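Local coordinates for protein aromatic-amino-acid aminotransferase (Burkholderia pseudomallei, PDB 4F4E) that probably transfers amino groups between aromatic amino acids such as tyrosine and 2-oxoglutarate, working as a homodimer with covalently bound pyridoxal phosphate, at residues N44-R48 with P49-N53; V301-T304 with N305-P309. All blocks are in the same frame, centred on the assembly; numbering follows the deposited sequence.

Contact 1. Residues N44-R48 with P49-N53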
ATOM      1  N   ASN A  44      21.056 -16.345 -12.334  1.00 28.23           N
ATOM      2  CA  ASN A  44      20.133 -16.734 -13.401  1.00 29.31           C
ATOM      3  C   ASN A  44      20.827 -17.123 -14.688  1.00 28.52           C
ATOM      4  O   ASN A  44      20.419 -18.083 -15.342  1.00 30.23           O
ATOM      5  CB  ASN A  44      19.096 -15.618 -13.654  1.00 31.28           C
ATOM      6  CG  ASN A  44      18.042 -15.547 -12.564  1.00 32.37           C
ATOM      7  OD1 ASN A  44      17.725 -16.536 -11.906  1.00 33.77           O
ATOM      8  ND2 ASN A  44      17.477 -14.364 -12.379  1.00 33.14           N
ATOM      9  N   ALA A  45      21.895 -16.413 -15.045  1.00 27.75           N
ATOM     10  CA  ALA A  45      22.648 -16.741 -16.227  1.00 27.65           C
ATOM     11  C   ALA A  45      23.504 -18.039 -16.084  1.00 27.72           C
ATOM     12  O   ALA A  45      24.015 -18.543 -17.081  1.00 29.55           O
ATOM     13  CB  ALA A  45      23.545 -15.557 -16.615  1.00 27.24           C
ATOM     14  N   ASP A  46      23.680 -18.549 -14.858  1.00 25.03           N
ATOM     15  CA  ASP A  46      24.608 -19.667 -14.578  1.00 23.99           C
ATOM     16  C   ASP A  46      23.947 -20.909 -15.125  1.00 23.08           C
ATOM     17  O   ASP A  46      22.860 -21.252 -14.681  1.00 23.52           O
ATOM     18  CB  ASP A  46      24.826 -19.813 -13.041  1.00 22.83           C
ATOM     19  CG  ASP A  46      26.005 -20.708 -12.672  1.00 22.15           C
ATOM     20  OD1 ASP A  46      26.292 -21.716 -13.385  1.00 21.22           O
ATOM     21  OD2 ASP A  46      26.641 -20.414 -11.640  1.00 20.01           O
ATOM     22  N   THR A  47      24.583 -21.574 -16.082  1.00 25.56           N
ATOM     23  CA  THR A  47      23.962 -22.704 -16.805  1.00 26.04           C
ATOM     24  C   THR A  47      24.123 -24.019 -16.070  1.00 25.63           C
ATOM     25  O   THR A  47      23.524 -25.036 -16.453  1.00 24.32           O
ATOM     26  CB  THR A  47      24.545 -22.858 -18.223  1.00 28.09           C
ATOM     27  OG1 THR A  47      25.965 -22.842 -18.166  1.00 29.25           O
ATOM     28  CG2 THR A  47      24.077 -21.720 -19.081  1.00 29.51           C
ATOM     29  N   ARG A  48      24.899 -24.016 -14.984  1.00 23.67           N
ATOM     30  CA  ARG A  48      25.038 -25.229 -14.183  1.00 23.41           C
ATOM     31  C   ARG A  48      23.728 -25.624 -13.539  1.00 23.59           C
ATOM     32  O   ARG A  48      23.045 -24.812 -12.945  1.00 24.13           O
ATOM     33  CB  ARG A  48      26.106 -25.026 -13.105  1.00 21.99           C
ATOM     34  CG  ARG A  48      27.489 -24.939 -13.699  1.00 21.67           C
ATOM     35  CD  ARG A  48      28.519 -24.667 -12.606  1.00 21.37           C
ATOM     36  NE  ARG A  48      28.516 -23.263 -12.226  1.00 20.35           N
ATOM     37  CZ  ARG A  48      29.478 -22.673 -11.500  1.00 19.89           C
ATOM     38  NH1 ARG A  48      30.521 -23.384 -11.047  1.00 21.17           N
ATOM     39  NH2 ARG A  48      29.431 -21.377 -11.282  1.00 18.29           N
ATOM     40  N   PRO A  49      23.360 -26.898 -13.631  1.00 24.65           N
ATOM     41  CA  PRO A  49      22.035 -27.158 -13.091  1.00 24.28           C
ATOM     42  C   PRO A  49      21.932 -27.217 -11.566  1.00 22.88           C
ATOM     43  O   PRO A  49      20.845 -27.081 -11.043  1.00 23.82           O
ATOM     44  CB  PRO A  49      21.655 -28.508 -13.709  1.00 26.40           C
ATOM     45  CG  PRO A  49      22.911 -29.121 -14.205  1.00 27.07           C
ATOM     46  CD  PRO A  49      23.979 -28.076 -14.264  1.00 26.49           C
ATOM     47  N   THR A  50      23.061 -27.499 -10.930  0.70 23.35           N
ATOM     48  CA  THR A  50      23.179 -27.444  -9.498  0.70 22.99           C
ATOM     49  C   THR A  50      23.870 -26.115  -9.173  0.70 20.95           C
ATOM     50  O   THR A  50      25.089 -25.918  -9.363  0.70 21.46           O
ATOM     51  CB  THR A  50      23.964 -28.639  -8.955  0.70 23.18           C
ATOM     52  OG1 THR A  50      25.318 -28.534  -9.377  0.70 27.06           O
ATOM     53  CG2 THR A  50      23.360 -29.915  -9.466  0.70 24.99           C
ATOM     54  N   LYS A  51      23.044 -25.142  -8.904  1.00 19.49           N
ATOM     55  CA  LYS A  51      23.503 -23.902  -8.276  1.00 17.48           C
ATOM     56  C   LYS A  51      22.625 -23.593  -7.081  1.00 16.29           C
ATOM     57  O   LYS A  51      21.495 -24.059  -7.035  1.00 15.18           O
ATOM     58  CB  LYS A  51      23.395 -22.795  -9.303  1.00 17.97           C
ATOM     59  CG  LYS A  51      22.037 -22.707  -9.990  1.00 18.16           C
ATOM     60  CD  LYS A  51      22.079 -21.719 -11.151  1.00 19.10           C
ATOM     61  CE  LYS A  51      20.704 -21.605 -11.817  1.00 19.34           C
ATOM     62  NZ  LYS A  51      20.808 -20.628 -12.935  1.00 20.59           N
ATOM     63  N   VAL A  52      23.130 -22.832  -6.111  1.00 15.27           N
ATOM     64  CA  VAL A  52      22.391 -22.540  -4.881  1.00 15.29           C
ATOM     65  C   VAL A  52      22.443 -21.058  -4.645  1.00 14.97           C
ATOM     66  O   VAL A  52      23.546 -20.457  -4.636  1.00 13.82           O
ATOM     67  CB  VAL A  52      22.998 -23.275  -3.640  1.00 15.82           C
ATOM     68  CG1 VAL A  52      22.242 -22.923  -2.374  1.00 16.38           C
ATOM     69  CG2 VAL A  52      22.996 -24.784  -3.851  1.00 15.74           C
ATOM     70  N   ASN A  53      21.254 -20.458  -4.513  1.00 13.83           N
ATOM     71  CA  ASN A  53      21.160 -19.046  -4.192  1.00 13.82           C
ATOM     72  C   ASN A  53      20.990 -18.820  -2.664  1.00 12.95           C
ATOM     73  O   ASN A  53      19.915 -18.949  -2.108  1.00 12.67           O
ATOM     74  CB  ASN A  53      20.038 -18.347  -4.981  1.00 14.36           C
ATOM     75  CG  ASN A  53      20.113 -16.824  -4.887  1.00 14.81           C
ATOM     76  OD1 ASN A  53      20.863 -16.260  -4.125  1.00 15.16           O
ATOM     77  ND2 ASN A  53      19.350 -16.157  -5.733  1.00 15.65           N
TER
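Lys51 reaches back across an Asx turn to the end of helix 35-45. Asn44 lies in the last turn of that helix. Asn44 O is 3.5 Å from Lys51 NZ. The next residue but one, Asp46, is the first to leave the helical conformation. Asp46 O accepts a hydrogen bond from Lys51 NZ at 2.8 Å, in the carbonyl plane, and Phe43 O takes a second bond from the same ammonium. Asp46 CB also packs against Lys51 CD at 3.8 Å. The Asp46 carboxylate turns to Arg48 instead. Asp46 OD1 accepts from Arg48 N at 3.1 Å, which closes the Asx turn. Beyond Thr47, the Arg48 chain bends at chi3 (-79°), and this lays the guanidinium side-on to the carboxylate. NE and NH2 each hold one oxygen. Arg48 NH2 donates to Asp46 OD2 at 3.0 Å, and Tyr391 OH also bonds OD2. Arg48 NH2 also donates to Arg385 O, and NH1 donates to Glu386 O, tying the turn to helix 378-388. Arg48 O lies 3.7 Å from Lys51 CD. The salt bridge is nearly straight: Arg48 NE meets the syn lone pair of Asp46 OD1 at 2.9 Å, with an N-H...O angle of 171°.

Contact 2. Residues V301-T304 with N305-P309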
ATOM      1  N   VAL A 301      -2.043  10.456   7.522  1.00 11.17           N
ATOM      2  CA  VAL A 301      -0.835  10.013   6.847  1.00 10.93           C
ATOM      3  C   VAL A 301      -1.086   8.762   5.970  1.00 10.30           C
ATOM      4  O   VAL A 301      -0.530   8.618   4.900  1.00  9.62           O
ATOM      5  CB  VAL A 301       0.236   9.746   7.935  1.00 11.46           C
ATOM      6  CG1 VAL A 301       1.308   8.846   7.460  1.00 11.31           C
ATOM      7  CG2 VAL A 301       0.800  11.094   8.455  1.00 12.54           C
ATOM      8  N   ILE A 302      -1.971   7.871   6.435  1.00  9.61           N
ATOM      9  CA  ILE A 302      -2.363   6.719   5.627  1.00  9.44           C
ATOM     10  C   ILE A 302      -3.254   7.159   4.464  1.00 10.21           C
ATOM     11  O   ILE A 302      -3.082   6.744   3.323  1.00  9.28           O
ATOM     12  CB  ILE A 302      -3.169   5.719   6.494  1.00  9.38           C
ATOM     13  CG1 ILE A 302      -2.255   5.037   7.503  1.00  9.12           C
ATOM     14  CG2 ILE A 302      -3.850   4.668   5.638  1.00  9.16           C
ATOM     15  CD1 ILE A 302      -3.068   4.464   8.707  1.00  9.21           C
ATOM     16  N   ARG A 303      -4.232   8.009   4.755  1.00 11.26           N
ATOM     17  CA  ARG A 303      -5.260   8.278   3.777  1.00 12.68           C
ATOM     18  C   ARG A 303      -4.651   8.962   2.564  1.00 11.87           C
ATOM     19  O   ARG A 303      -5.109   8.705   1.458  1.00 11.02           O
ATOM     20  CB  ARG A 303      -6.395   9.163   4.364  1.00 15.93           C
ATOM     21  CG  ARG A 303      -7.413   9.539   3.323  1.00 20.98           C
ATOM     22  CD  ARG A 303      -8.850   9.658   3.827  1.00 27.42           C
ATOM     23  NE  ARG A 303      -9.623  10.466   2.874  1.00 33.76           N
ATOM     24  CZ  ARG A 303     -10.024  10.088   1.658  1.00 39.94           C
ATOM     25  NH1 ARG A 303      -9.774   8.864   1.169  1.00 41.85           N
ATOM     26  NH2 ARG A 303     -10.710  10.956   0.910  1.00 44.23           N
ATOM     27  N   THR A 304      -3.670   9.852   2.784  1.00 10.43           N
ATOM     28  CA  THR A 304      -3.042  10.558   1.677  1.00 10.48           C
ATOM     29  C   THR A 304      -1.919   9.781   0.989  1.00  9.98           C
ATOM     30  O   THR A 304      -1.161  10.340   0.179  1.00  9.82           O
ATOM     31  CB  THR A 304      -2.503  11.919   2.146  1.00 10.68           C
ATOM     32  OG1 THR A 304      -1.600  11.711   3.235  1.00 10.28           O
ATOM     33  CG2 THR A 304      -3.674  12.804   2.627  1.00 10.56           C
ATOM     34  N   ASN A 305      -1.765   8.521   1.371  1.00  9.26           N
ATOM     35  CA  ASN A 305      -0.767   7.647   0.771  1.00  8.65           C
ATOM     36  C   ASN A 305      -1.546   6.598  -0.064  1.00  8.65           C
ATOM     37  O   ASN A 305      -1.452   6.571  -1.312  1.00  8.03           O
ATOM     38  CB  ASN A 305       0.081   7.038   1.886  1.00  8.43           C
ATOM     39  CG  ASN A 305       1.158   6.082   1.379  1.00  8.22           C
ATOM     40  OD1 ASN A 305       1.109   5.626   0.226  1.00  8.10           O
ATOM     41  ND2 ASN A 305       2.167   5.797   2.228  1.00  7.92           N
ATOM     42  N   TYR A 306      -2.370   5.773   0.596  1.00  8.15           N
ATOM     43  CA  TYR A 306      -3.049   4.690  -0.169  1.00  8.28           C
ATOM     44  C   TYR A 306      -4.530   4.478   0.239  1.00  8.86           C
ATOM     45  O   TYR A 306      -5.152   3.497  -0.194  1.00  8.75           O
ATOM     46  CB  TYR A 306      -2.275   3.375  -0.063  1.00  7.82           C
ATOM     47  CG  TYR A 306      -2.025   2.952   1.364  1.00  7.74           C
ATOM     48  CD1 TYR A 306      -2.990   2.290   2.097  1.00  7.79           C
ATOM     49  CD2 TYR A 306      -0.862   3.306   1.996  1.00  7.56           C
ATOM     50  CE1 TYR A 306      -2.764   1.997   3.428  1.00  7.71           C
ATOM     51  CE2 TYR A 306      -0.634   3.032   3.332  1.00  7.42           C
ATOM     52  CZ  TYR A 306      -1.598   2.360   4.043  1.00  7.52           C
ATOM     53  OH  TYR A 306      -1.345   2.017   5.379  1.00  7.66           O
ATOM     54  N   SER A 307      -5.061   5.427   1.019  1.00  9.50           N
ATOM     55  CA  SER A 307      -6.480   5.526   1.393  1.00  9.73           C
ATOM     56  C   SER A 307      -6.837   4.566   2.527  1.00  9.29           C
ATOM     57  O   SER A 307      -7.294   4.985   3.620  1.00  9.27           O
ATOM     58  CB  SER A 307      -7.385   5.298   0.177  1.00 10.59           C
ATOM     59  OG  SER A 307      -8.555   5.999   0.376  1.00 12.54           O
ATOM     60  N   ASN A 308      -6.665   3.292   2.250  1.00  8.11           N
ATOM     61  CA  ASN A 308      -6.999   2.256   3.205  1.00  7.97           C
ATOM     62  C   ASN A 308      -6.304   0.980   2.727  1.00  7.54           C
ATOM     63  O   ASN A 308      -5.889   0.909   1.576  1.00  7.28           O
ATOM     64  CB  ASN A 308      -8.529   2.091   3.341  1.00  8.39           C
ATOM     65  CG  ASN A 308      -9.246   2.163   2.013  1.00  8.43           C
ATOM     66  OD1 ASN A 308      -9.066   1.272   1.156  1.00  8.48           O
ATOM     67  ND2 ASN A 308     -10.045   3.270   1.796  1.00  8.47           N
ATOM     68  N   PRO A 309      -6.067   0.011   3.621  1.00  7.15           N
ATOM     69  CA  PRO A 309      -5.259  -1.139   3.219  1.00  7.05           C
ATOM     70  C   PRO A 309      -6.041  -2.273   2.562  1.00  7.18           C
ATOM     71  O   PRO A 309      -7.264  -2.310   2.611  1.00  7.23           O
ATOM     72  CB  PRO A 309      -4.624  -1.582   4.559  1.00  7.08           C
ATOM     73  CG  PRO A 309      -5.722  -1.304   5.533  1.00  7.17           C
ATOM     74  CD  PRO A 309      -6.451  -0.053   5.033  1.00  7.26           C
TER
HETATM   75  O   HOH W   1       2.375   7.476   4.588  1.00 17.04           O
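The first torsions of Ile302 and Tyr306 turn the two side chains to each other. Ile302 CG2 stands anti to the backbone N, while Tyr306 CG sits between its own N and carbonyl carbon (chi1 55°). The ring therefore folds back toward the helix. Ile302 CG2 touches the ring at Tyr306 CZ, 3.6 Å away, and the two side chains lie at a slant to each other. Ile302 O lies over the centre of one ring face. That same oxygen takes two firm backbone bonds. Tyr306 N donates to Ile302 O at 3.0 Å, nearly in line with the C=O bond. Asn305 N donates to Ile302 O, also at 3.0 Å, but from well above the carbonyl plane. Ser307 N adds weak bonds to Ile302 O and Arg303 O. This is the C-terminal end of helix 288-303, where the chain leaves the helix and turns into the loop before helix 312-322. The turn is buried at the dimer interface. Tyr306 and Ile302 both pack on Ile132 of helix 125-140. Arg303 NH1 lies 3.2 Å from Ser307 OG, which is at the guanidinium edge. The firm partner of Arg303 is Glu154 of the second subunit, through a salt bridge from NH2. Asn305 ND2 hydrogen-bonds to OD1 of Asn305 of the second subunit. A water bridges this side chain to the helix: it accepts from Asn305 ND2 at 2.9 Å and donates to Val301 O at 3.1 Å.

Contacts 1 and 2 are both places where a helix ends and the chain turns away. They lie far apart: their centres are about 41 Å from each other and their nearest atoms about 29 Å. Contact 1 is at the surface, and the second subunit does not touch it. Contact 2 is buried, and the second subunit reaches seven of its residues. In the chain they come in series, on either side of Lys269, the residue that carries pyridoxal phosphate. Contact 1 leads into strand 52-53, which pairs with strand 390-391. Contact 2 packs on helix 125-140 and strand 118-124, an edge strand, within this chain, of the large mixed sheet.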